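Local coordinates for protein domain of Unknown Function with a Cystatin-Like Fold (Nostoc punctiforme, PDB 2RGQ) that is of unknown function but has the cystatin-like fold of the SnoaL-like (NTF2) families, in which a curved sheet packed on helices often encloses a pocket, at residues K69-S74 and L91-R96; G103-K108 and R123-D128; D83-E88 and D109-I114. One frame throughout, in Å; residues are numbered along the deposited sequence.

Contact 1. Residues K69-S74 and L91-R96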
loop_
_atom_site.group_PDB
_atom_site.type_symbol
_atom_site.label_atom_id
_atom_site.label_comp_id
_atom_site.label_asym_id
_atom_site.label_seq_id
_atom_site.Cartn_x
_atom_site.Cartn_y
_atom_site.Cartn_z
ATOM N N LYS B 69 -1.887 -9.839 14.348
ATOM C CA LYS B 69 -1.987 -9.640 12.930
ATOM C C LYS B 69 -1.136 -8.483 12.415
ATOM O O LYS B 69 -0.467 -7.785 13.174
ATOM C CB LYS B 69 -3.438 -9.265 12.549
ATOM C CG LYS B 69 -4.603 -10.118 13.136
ATOM C CD LYS B 69 -4.465 -11.635 12.880
ATOM C CE LYS B 69 -5.741 -12.412 13.196
ATOM N NZ LYS B 69 -5.487 -13.883 13.196
ATOM N N ARG B 70 -1.152 -8.360 11.097
ATOM C CA ARG B 70 -0.716 -7.168 10.401
ATOM C C ARG B 70 -1.938 -6.728 9.609
ATOM O O ARG B 70 -2.449 -7.483 8.797
ATOM C CB ARG B 70 0.463 -7.396 9.466
ATOM C CG ARG B 70 1.832 -7.662 10.130
ATOM C CD ARG B 70 2.267 -6.510 11.009
ATOM N NE ARG B 70 3.480 -6.830 11.741
ATOM C CZ ARG B 70 3.891 -6.195 12.838
ATOM N NH1 ARG B 70 3.247 -5.134 13.341
ATOM N NH2 ARG B 70 5.004 -6.610 13.418
ATOM N N HIS B 71 -2.458 -5.565 9.959
ATOM C CA HIS B 71 -3.524 -4.866 9.242
ATOM C C HIS B 71 -2.898 -3.860 8.270
ATOM O O HIS B 71 -2.209 -2.946 8.692
ATOM C CB HIS B 71 -4.396 -4.110 10.238
ATOM C CG HIS B 71 -5.250 -4.983 11.096
ATOM N ND1 HIS B 71 -4.762 -5.640 12.201
ATOM C CD2 HIS B 71 -6.573 -5.291 11.034
ATOM C CE1 HIS B 71 -5.741 -6.315 12.774
ATOM N NE2 HIS B 71 -6.852 -6.107 12.099
ATOM N N CYS B 72 -3.134 -4.025 6.966
ATOM C CA CYS B 72 -2.518 -3.183 5.928
ATOM C C CYS B 72 -3.558 -2.414 5.154
ATOM O O CYS B 72 -4.577 -2.978 4.775
ATOM C CB CYS B 72 -1.735 -4.026 4.921
ATOM S SG CYS B 72 -0.554 -5.146 5.616
ATOM N N SER B 73 -3.254 -1.128 4.936
ATOM C CA SER B 73 -4.088 -0.207 4.183
ATOM C C SER B 73 -3.562 -0.085 2.749
ATOM O O SER B 73 -2.343 0.008 2.544
ATOM C CB SER B 73 -4.089 1.169 4.869
ATOM O OG SER B 73 -4.873 2.117 4.171
ATOM N N SER B 74 -4.470 -0.049 1.756
ATOM C CA SER B 74 -4.103 0.106 0.340
ATOM C C SER B 74 -5.221 0.772 -0.449
ATOM O O SER B 74 -6.314 0.901 0.071
ATOM C CB SER B 74 -3.770 -1.222 -0.318
ATOM O OG SER B 74 -4.890 -2.087 -0.419
ATOM N N LEU B 91 -8.559 -2.767 3.392
ATOM C CA LEU B 91 -7.903 -3.316 4.554
ATOM C C LEU B 91 -7.711 -4.780 4.255
ATOM O O LEU B 91 -8.664 -5.463 3.829
ATOM C CB LEU B 91 -8.742 -3.144 5.812
ATOM C CG LEU B 91 -8.217 -3.715 7.140
ATOM C CD1 LEU B 91 -6.889 -3.101 7.472
ATOM C CD2 LEU B 91 -9.252 -3.493 8.263
ATOM N N THR B 92 -6.465 -5.246 4.347
ATOM C CA THR B 92 -6.169 -6.675 4.260
ATOM C C THR B 92 -5.441 -7.077 5.541
ATOM O O THR B 92 -4.601 -6.320 6.043
ATOM C CB THR B 92 -5.369 -7.028 3.000
ATOM O OG1 THR B 92 -4.241 -6.143 2.894
ATOM C CG2 THR B 92 -6.277 -6.861 1.758
ATOM N N VAL B 93 -5.763 -8.251 6.088
ATOM C CA VAL B 93 -5.242 -8.686 7.360
ATOM C C VAL B 93 -4.575 -10.049 7.179
ATOM O O VAL B 93 -5.143 -10.962 6.554
ATOM C CB VAL B 93 -6.377 -8.753 8.423
ATOM C CG1 VAL B 93 -5.795 -8.987 9.855
ATOM C CG2 VAL B 93 -7.273 -7.489 8.385
ATOM N N VAL B 94 -3.389 -10.197 7.750
ATOM C CA VAL B 94 -2.630 -11.435 7.710
ATOM C C VAL B 94 -2.140 -11.742 9.116
ATOM O O VAL B 94 -2.081 -10.838 9.959
ATOM C CB VAL B 94 -1.423 -11.371 6.716
ATOM C CG1 VAL B 94 -1.924 -10.966 5.340
ATOM C CG2 VAL B 94 -0.323 -10.442 7.189
ATOM N N ASN B 95 -1.809 -13.007 9.350
ATOM C CA ASN B 95 -1.321 -13.431 10.638
ATOM C C ASN B 95 0.154 -13.179 10.789
ATOM O O ASN B 95 0.876 -13.373 9.870
ATOM C CB ASN B 95 -1.586 -14.911 10.825
ATOM C CG ASN B 95 -3.051 -15.222 10.885
ATOM O OD1 ASN B 95 -3.863 -14.316 11.118
ATOM N ND2 ASN B 95 -3.412 -16.499 10.717
ATOM N N ARG B 96 0.580 -12.787 11.972
ATOM C CA ARG B 96 2.006 -12.648 12.270
ATOM C C ARG B 96 2.690 -13.948 12.649
ATOM O O ARG B 96 3.884 -14.080 12.466
ATOM C CB ARG B 96 2.204 -11.740 13.471
ATOM C CG ARG B 96 1.752 -10.336 13.260
ATOM C CD ARG B 96 2.402 -9.346 14.236
ATOM N NE ARG B 96 2.063 -9.546 15.646
ATOM C CZ ARG B 96 1.218 -8.810 16.388
ATOM N NH1 ARG B 96 0.444 -7.854 15.889
ATOM N NH2 ARG B 96 1.088 -9.121 17.680
HETATM O O HOH W 1 -4.714 -3.450 1.881
#
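With CG anti to its carbonyl carbon (chi1 -64°) and the chain bent at chi3, R96 folds back over the backbone of K69, and V93, whose CG1 stands anti to its backbone N (chi1 -170°), lays that methyl on the ring of H71. R96 NH1 donates to K69 O at 2.9 Å, on a carbonyl lone pair, although the acceptor is tilted from the guanidinium plane. Further back, R96 CD lies over one face of the R70 guanidinium, 3.7 Å from R70 NE, and the two arginine chains cross nearly at right angles. Replacing R96 by alanine is likely to leave K69 O, and D24 O which NH1 also reaches, without this donor and one face of the R70 guanidinium without its aliphatic cover. V93 CG1 sits 3.9 Å from the H71 ring centroid, almost on the normal, a CH-pi contact suited to a branched residue; L91 CD1 reaches the ring near its plane. K69 NZ donates to N95 OD1 at 2.7 Å, approaching from above the carbonyl plane. Antiparallel backbone bonds join R70 to V94 and C72 to T92, and one water links C72 O, S74 OG and T92 OG1. The polar ends find partners beyond the hairpin: R70 NE forms a salt bridge with D128 of the second subunit, and buried H71 bonds D24 of helix 6-25 through ND1. Segments 69-74 and 91-96 form the open end of the hairpin of strands 69-80 and 84-95, with helix 6-25 against the H71 and L91 face and strand 101-114 alongside 84-95.

Contact 2. Residues G103-K108 and R123-D128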
loop_
_atom_site.group_PDB
_atom_site.type_symbol
_atom_site.label_atom_id
_atom_site.label_comp_id
_atom_site.label_asym_id
_atom_site.label_seq_id
_atom_site.Cartn_x
_atom_site.Cartn_y
_atom_site.Cartn_z
ATOM N N GLY B 103 -8.337 -11.886 6.831
ATOM C CA GLY B 103 -9.537 -11.269 6.317
ATOM C C GLY B 103 -9.225 -10.037 5.524
ATOM O O GLY B 103 -8.047 -9.730 5.246
ATOM N N SER B 104 -10.294 -9.356 5.130
ATOM C CA SER B 104 -10.201 -8.141 4.325
ATOM C C SER B 104 -11.439 -7.296 4.515
ATOM O O SER B 104 -12.453 -7.772 4.999
ATOM C CB SER B 104 -9.996 -8.449 2.834
ATOM O OG SER B 104 -11.065 -9.200 2.238
ATOM N N ALA B 105 -11.371 -6.049 4.093
ATOM C CA ALA B 105 -12.490 -5.146 4.240
ATOM C C ALA B 105 -12.363 -3.951 3.347
ATOM O O ALA B 105 -11.257 -3.632 2.876
ATOM C CB ALA B 105 -12.633 -4.680 5.704
ATOM N N PHE B 106 -13.511 -3.344 3.082
ATOM C CA PHE B 106 -13.570 -2.075 2.394
ATOM C C PHE B 106 -13.779 -1.072 3.545
ATOM O O PHE B 106 -14.554 -1.338 4.425
ATOM C CB PHE B 106 -14.711 -2.038 1.402
ATOM C CG PHE B 106 -14.956 -0.680 0.829
ATOM C CD1 PHE B 106 -14.145 -0.189 -0.157
ATOM C CD2 PHE B 106 -15.997 0.115 1.308
ATOM C CE1 PHE B 106 -14.365 1.082 -0.685
ATOM C CE2 PHE B 106 -16.198 1.400 0.782
ATOM C CZ PHE B 106 -15.371 1.857 -0.226
ATOM N N VAL B 107 -13.068 0.039 3.524
ATOM C CA VAL B 107 -13.129 1.029 4.591
ATOM C C VAL B 107 -13.490 2.401 4.062
ATOM O O VAL B 107 -12.883 2.885 3.112
ATOM C CB VAL B 107 -11.782 1.076 5.374
ATOM C CG1 VAL B 107 -11.850 2.039 6.554
ATOM C CG2 VAL B 107 -11.394 -0.291 5.885
ATOM N N LYS B 108 -14.478 3.056 4.711
ATOM C CA LYS B 108 -14.860 4.405 4.351
ATOM C C LYS B 108 -14.624 5.306 5.571
ATOM O O LYS B 108 -15.171 5.044 6.634
ATOM C CB LYS B 108 -16.324 4.491 3.921
ATOM C CG LYS B 108 -16.635 5.847 3.303
ATOM C CD LYS B 108 -18.134 6.172 3.182
ATOM C CE LYS B 108 -18.297 7.709 3.140
ATOM N NZ LYS B 108 -17.826 8.377 4.430
ATOM N N ARG B 123 -15.086 6.158 10.974
ATOM C CA ARG B 123 -14.492 5.077 10.191
ATOM C C ARG B 123 -15.490 3.932 10.169
ATOM O O ARG B 123 -15.906 3.445 11.232
ATOM C CB ARG B 123 -13.132 4.666 10.761
ATOM C CG ARG B 123 -12.661 3.335 10.185
ATOM C CD ARG B 123 -11.245 3.023 10.505
ATOM N NE ARG B 123 -10.402 3.620 9.474
ATOM C CZ ARG B 123 -9.272 3.092 9.018
ATOM N NH1 ARG B 123 -8.751 1.978 9.504
ATOM N NH2 ARG B 123 -8.642 3.703 8.038
ATOM N N GLN B 124 -15.886 3.523 8.953
ATOM C CA GLN B 124 -16.814 2.418 8.714
ATOM C C GLN B 124 -16.066 1.315 7.991
ATOM O O GLN B 124 -15.534 1.538 6.893
ATOM C CB GLN B 124 -18.010 2.868 7.886
ATOM C CG GLN B 124 -18.958 3.753 8.704
ATOM C CD GLN B 124 -20.063 4.330 7.873
ATOM O OE1 GLN B 124 -19.780 5.016 6.912
ATOM N NE2 GLN B 124 -21.303 4.149 8.285
ATOM N N ILE B 125 -15.971 0.165 8.639
ATOM C CA ILE B 125 -15.289 -1.020 8.115
ATOM C C ILE B 125 -16.355 -2.019 7.659
ATOM O O ILE B 125 -17.215 -2.409 8.452
ATOM C CB ILE B 125 -14.359 -1.646 9.182
ATOM C CG1 ILE B 125 -13.349 -0.604 9.689
ATOM C CG2 ILE B 125 -13.651 -2.873 8.593
ATOM C CD1 ILE B 125 -12.354 -1.054 10.684
ATOM N N GLU B 126 -16.297 -2.417 6.385
ATOM C CA GLU B 126 -17.246 -3.335 5.768
ATOM C C GLU B 126 -16.454 -4.590 5.500
ATOM O O GLU B 126 -15.769 -4.690 4.485
ATOM C CB GLU B 126 -17.822 -2.703 4.493
ATOM C CG GLU B 126 -18.551 -1.394 4.793
ATOM C CD GLU B 126 -19.235 -0.752 3.579
ATOM O OE1 GLU B 126 -19.002 -1.182 2.417
ATOM O OE2 GLU B 126 -20.022 0.214 3.795
ATOM N N VAL B 127 -16.513 -5.513 6.463
ATOM C CA VAL B 127 -15.736 -6.740 6.428
ATOM C C VAL B 127 -16.198 -7.716 5.344
ATOM O O VAL B 127 -17.431 -7.968 5.198
ATOM C CB VAL B 127 -15.756 -7.411 7.854
ATOM C CG1 VAL B 127 -15.168 -8.812 7.822
ATOM C CG2 VAL B 127 -15.017 -6.518 8.869
ATOM N N ASP B 128 -15.235 -8.286 4.618
ATOM C CA ASP B 128 -15.512 -9.306 3.623
ATOM C C ASP B 128 -15.946 -10.625 4.305
ATOM O O ASP B 128 -15.516 -10.907 5.412
ATOM C CB ASP B 128 -14.311 -9.473 2.679
ATOM C CG ASP B 128 -14.142 -8.270 1.769
ATOM O OD1 ASP B 128 -15.182 -7.694 1.363
ATOM O OD2 ASP B 128 -12.983 -7.927 1.413
HETATM O O HOH W 2 -12.726 -10.860 5.897
HETATM O O HOH W 3 -17.486 6.844 6.743
#
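Four residue pairs, from A105 with V127 to K108 with Q124, run antiparallel with the short strand axes 4.6 Å apart and 145° between their directions, and paired backbone bonds join F106 to E126 and K108 to Q124. Beyond them D128 N donates to S104 O at 2.9 Å. The S104 hydroxyl, held between backbone N and carbonyl carbon (chi1 61°), also donates to D128 OD2, though the 2.4 Å separation is doubtfully short; that same carboxylate oxygen forms a salt bridge with R70 of the third subunit. Small A105 lets I125 CG2 approach its CB to 3.6 Å. V107 CG1 lies over one face of the R123 guanidinium, 3.6 Å from R123 NE, so a methyl covers a charged group whose NE and NH1 form salt bridges with D109 and E20. On the other face of the sheet F106 and E126 run side by side, F106 CD2 standing 3.5 Å from E126 OE1, with ring and carboxylate planes 49° apart. A water accepts from K108 NZ and may donate to Q124 OE1; Q124 NE2 bonds Q42. Strands 101-114 and 117-127 form this hairpin in the middle of the sheet, flanked by strand 84-95 beside the former and strand 39-43 beside the latter.

Contact 3. Residues D83-E88 and D109-I114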
loop_
_atom_site.group_PDB
_atom_site.type_symbol
_atom_site.label_atom_id
_atom_site.label_comp_id
_atom_site.label_asym_id
_atom_site.label_seq_id
_atom_site.Cartn_x
_atom_site.Cartn_y
_atom_site.Cartn_z
ATOM N N ASP B 83 -10.498 21.136 5.060
ATOM C CA ASP B 83 -10.867 20.743 6.414
ATOM C C ASP B 83 -11.885 19.656 6.581
ATOM O O ASP B 83 -12.156 19.291 7.693
ATOM C CB ASP B 83 -11.260 21.981 7.223
ATOM C CG ASP B 83 -12.528 22.672 6.725
ATOM O OD1 ASP B 83 -13.065 22.282 5.677
ATOM O OD2 ASP B 83 -12.946 23.661 7.399
ATOM N N GLU B 84 -12.419 19.118 5.491
ATOM C CA GLU B 84 -13.354 18.005 5.538
ATOM C C GLU B 84 -13.095 17.126 4.321
ATOM O O GLU B 84 -12.995 17.622 3.191
ATOM C CB GLU B 84 -14.776 18.485 5.496
ATOM C CG GLU B 84 -15.159 19.457 6.610
ATOM C CD GLU B 84 -16.634 19.788 6.564
ATOM O OE1 GLU B 84 -17.409 18.982 7.113
ATOM O OE2 GLU B 84 -16.993 20.855 5.994
ATOM N N ALA B 85 -12.979 15.841 4.540
ATOM C CA ALA B 85 -12.708 14.934 3.431
ATOM C C ALA B 85 -13.223 13.542 3.756
ATOM O O ALA B 85 -13.658 13.250 4.889
ATOM C CB ALA B 85 -11.200 14.918 3.083
ATOM N N THR B 86 -13.254 12.721 2.711
ATOM C CA THR B 86 -13.648 11.340 2.802
ATOM C C THR B 86 -12.561 10.528 2.136
ATOM O O THR B 86 -11.952 10.995 1.170
ATOM C CB THR B 86 -15.031 11.071 2.151
ATOM O OG1 THR B 86 -14.970 11.415 0.762
ATOM C CG2 THR B 86 -16.100 11.883 2.815
HETATM N N MSE B 87 -12.232 9.393 2.730
HETATM C CA MSE B 87 -11.268 8.458 2.192
HETATM C C MSE B 87 -11.928 7.109 2.029
HETATM O O MSE B 87 -12.691 6.713 2.914
HETATM C CB MSE B 87 -10.060 8.319 3.139
HETATM C CG MSE B 87 -9.006 7.376 2.588
HETATM SE SE MSE B 87 -7.352 7.415 3.567
HETATM C CE MSE B 87 -7.889 6.996 5.311
ATOM N N GLU B 88 -11.643 6.406 0.916
ATOM C CA GLU B 88 -12.061 5.016 0.712
ATOM C C GLU B 88 -10.767 4.239 0.561
ATOM O O GLU B 88 -9.816 4.725 -0.042
ATOM C CB GLU B 88 -12.970 4.829 -0.505
ATOM C CG GLU B 88 -14.174 5.724 -0.502
ATOM C CD GLU B 88 -13.889 7.130 -1.044
ATOM O OE1 GLU B 88 -13.333 7.278 -2.156
ATOM O OE2 GLU B 88 -14.233 8.124 -0.352
ATOM N N ASP B 109 -13.849 6.367 5.384
ATOM C CA ASP B 109 -13.495 7.315 6.460
ATOM C C ASP B 109 -13.991 8.720 6.175
ATOM O O ASP B 109 -13.925 9.187 5.047
ATOM C CB ASP B 109 -11.973 7.373 6.665
ATOM C CG ASP B 109 -11.391 6.054 7.124
ATOM O OD1 ASP B 109 -11.913 5.548 8.140
ATOM O OD2 ASP B 109 -10.374 5.567 6.537
ATOM N N GLN B 110 -14.595 9.359 7.175
ATOM C CA GLN B 110 -14.906 10.783 7.103
ATOM C C GLN B 110 -13.861 11.385 8.035
ATOM O O GLN B 110 -13.734 10.932 9.212
ATOM C CB GLN B 110 -16.292 11.095 7.625
ATOM C CG GLN B 110 -17.423 10.459 6.854
ATOM C CD GLN B 110 -18.768 10.743 7.479
ATOM O OE1 GLN B 110 -18.864 11.431 8.503
ATOM N NE2 GLN B 110 -19.830 10.210 6.870
ATOM N N VAL B 111 -13.115 12.378 7.550
ATOM C CA VAL B 111 -12.043 12.982 8.308
ATOM C C VAL B 111 -12.267 14.501 8.368
ATOM O O VAL B 111 -12.996 15.051 7.549
ATOM C CB VAL B 111 -10.655 12.688 7.762
ATOM C CG1 VAL B 111 -10.338 11.137 7.875
ATOM C CG2 VAL B 111 -10.483 13.283 6.329
ATOM N N ARG B 112 -11.704 15.116 9.388
ATOM C CA ARG B 112 -11.859 16.556 9.607
ATOM C C ARG B 112 -10.595 17.156 10.170
ATOM O O ARG B 112 -9.901 16.525 10.990
ATOM C CB ARG B 112 -13.017 16.797 10.553
ATOM C CG ARG B 112 -13.418 18.272 10.794
ATOM C CD ARG B 112 -14.594 18.346 11.741
ATOM N NE ARG B 112 -15.763 17.629 11.201
ATOM C CZ ARG B 112 -16.782 17.139 11.910
ATOM N NH1 ARG B 112 -16.842 17.296 13.188
ATOM N NH2 ARG B 112 -17.776 16.527 11.326
ATOM N N LYS B 113 -10.308 18.380 9.728
ATOM C CA LYS B 113 -9.167 19.139 10.251
ATOM C C LYS B 113 -9.711 19.953 11.419
ATOM O O LYS B 113 -10.586 20.788 11.236
ATOM C CB LYS B 113 -8.573 20.014 9.187
ATOM C CG LYS B 113 -7.388 20.805 9.629
ATOM C CD LYS B 113 -6.760 21.581 8.503
ATOM C CE LYS B 113 -5.957 20.694 7.579
ATOM N NZ LYS B 113 -5.657 21.426 6.278
ATOM N N ILE B 114 -9.182 19.675 12.613
ATOM C CA ILE B 114 -9.549 20.336 13.859
ATOM C C ILE B 114 -8.269 20.901 14.511
ATOM O O ILE B 114 -7.303 20.186 14.725
ATOM C CB ILE B 114 -10.289 19.367 14.838
ATOM C CG1 ILE B 114 -11.373 18.571 14.093
ATOM C CG2 ILE B 114 -10.854 20.148 16.030
ATOM C CD1 ILE B 114 -12.167 17.553 14.947
HETATM O O HOH W 4 -16.502 16.773 8.428
#
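The R112 guanidinium meets a water at its edge, in its own plane: R112 NE donates to it at 3.0 Å, and the water in turn donates to E84 OE1. This bridge spans a non-hydrogen-bonded pair whose opposite charges do not touch directly, E84 OE1 and R112 NE being 4.6 Å apart. The D109 carboxylate is approached by the selenomethionine M87, whose CE lies 3.1 Å from D109 OD2; the two side chains run alongside each other. M87 has CG anti to its backbone N (chi1 -178°) and bends at chi3, which turns the terminal methyl toward that oxygen. D109 OD1 forms a salt bridge with R123, so the buried acid has a charged partner. On the same face, A85 CB packs against V111 CG2 at 3.7 Å, the small alanine leaving room for the branched valine. Near the turn, D83 CB and K113 CB meet at 3.9 Å, while the lysine end leads away to Y82 O and D8. The backbone is tied by reciprocal bonds between A85 and V111 and between M87 and D109, the latter including D109 N to M87 O at 2.7 Å; K113 N adds a bond to D83 O. Helix 6-25 packs on M87 and V111, strand 69-80 lies beyond 84-95, and strand 117-127 flanks 101-114, which places this pairing within the sheet.

Overall arrangement
All three contacts belong to one sheet and tie its strands 69-80, 84-95, 101-114 and 117-127 in order. Contacts 1 and 2, centres about 12 Å apart, meet through probable backbone hydrogen bonds from A105 N to L91 O and from V93 N to G103 O. Contacts 2 and 3, centres about 17 Å apart, share strand 101-114 and the salt bridge of R123 NE to D109 OD1 at 2.8 Å. Contact 3 lies about 22 Å from contact 1, centre to centre. Through R70-D128 salt bridges between subunits, contacts 1 and 2 supply the two halves of one repeated interface. Glycerol, probably from the crystallisation liquor, bonds R70 and E126, and a potassium ion lies about 4 Å from the V94 side chain.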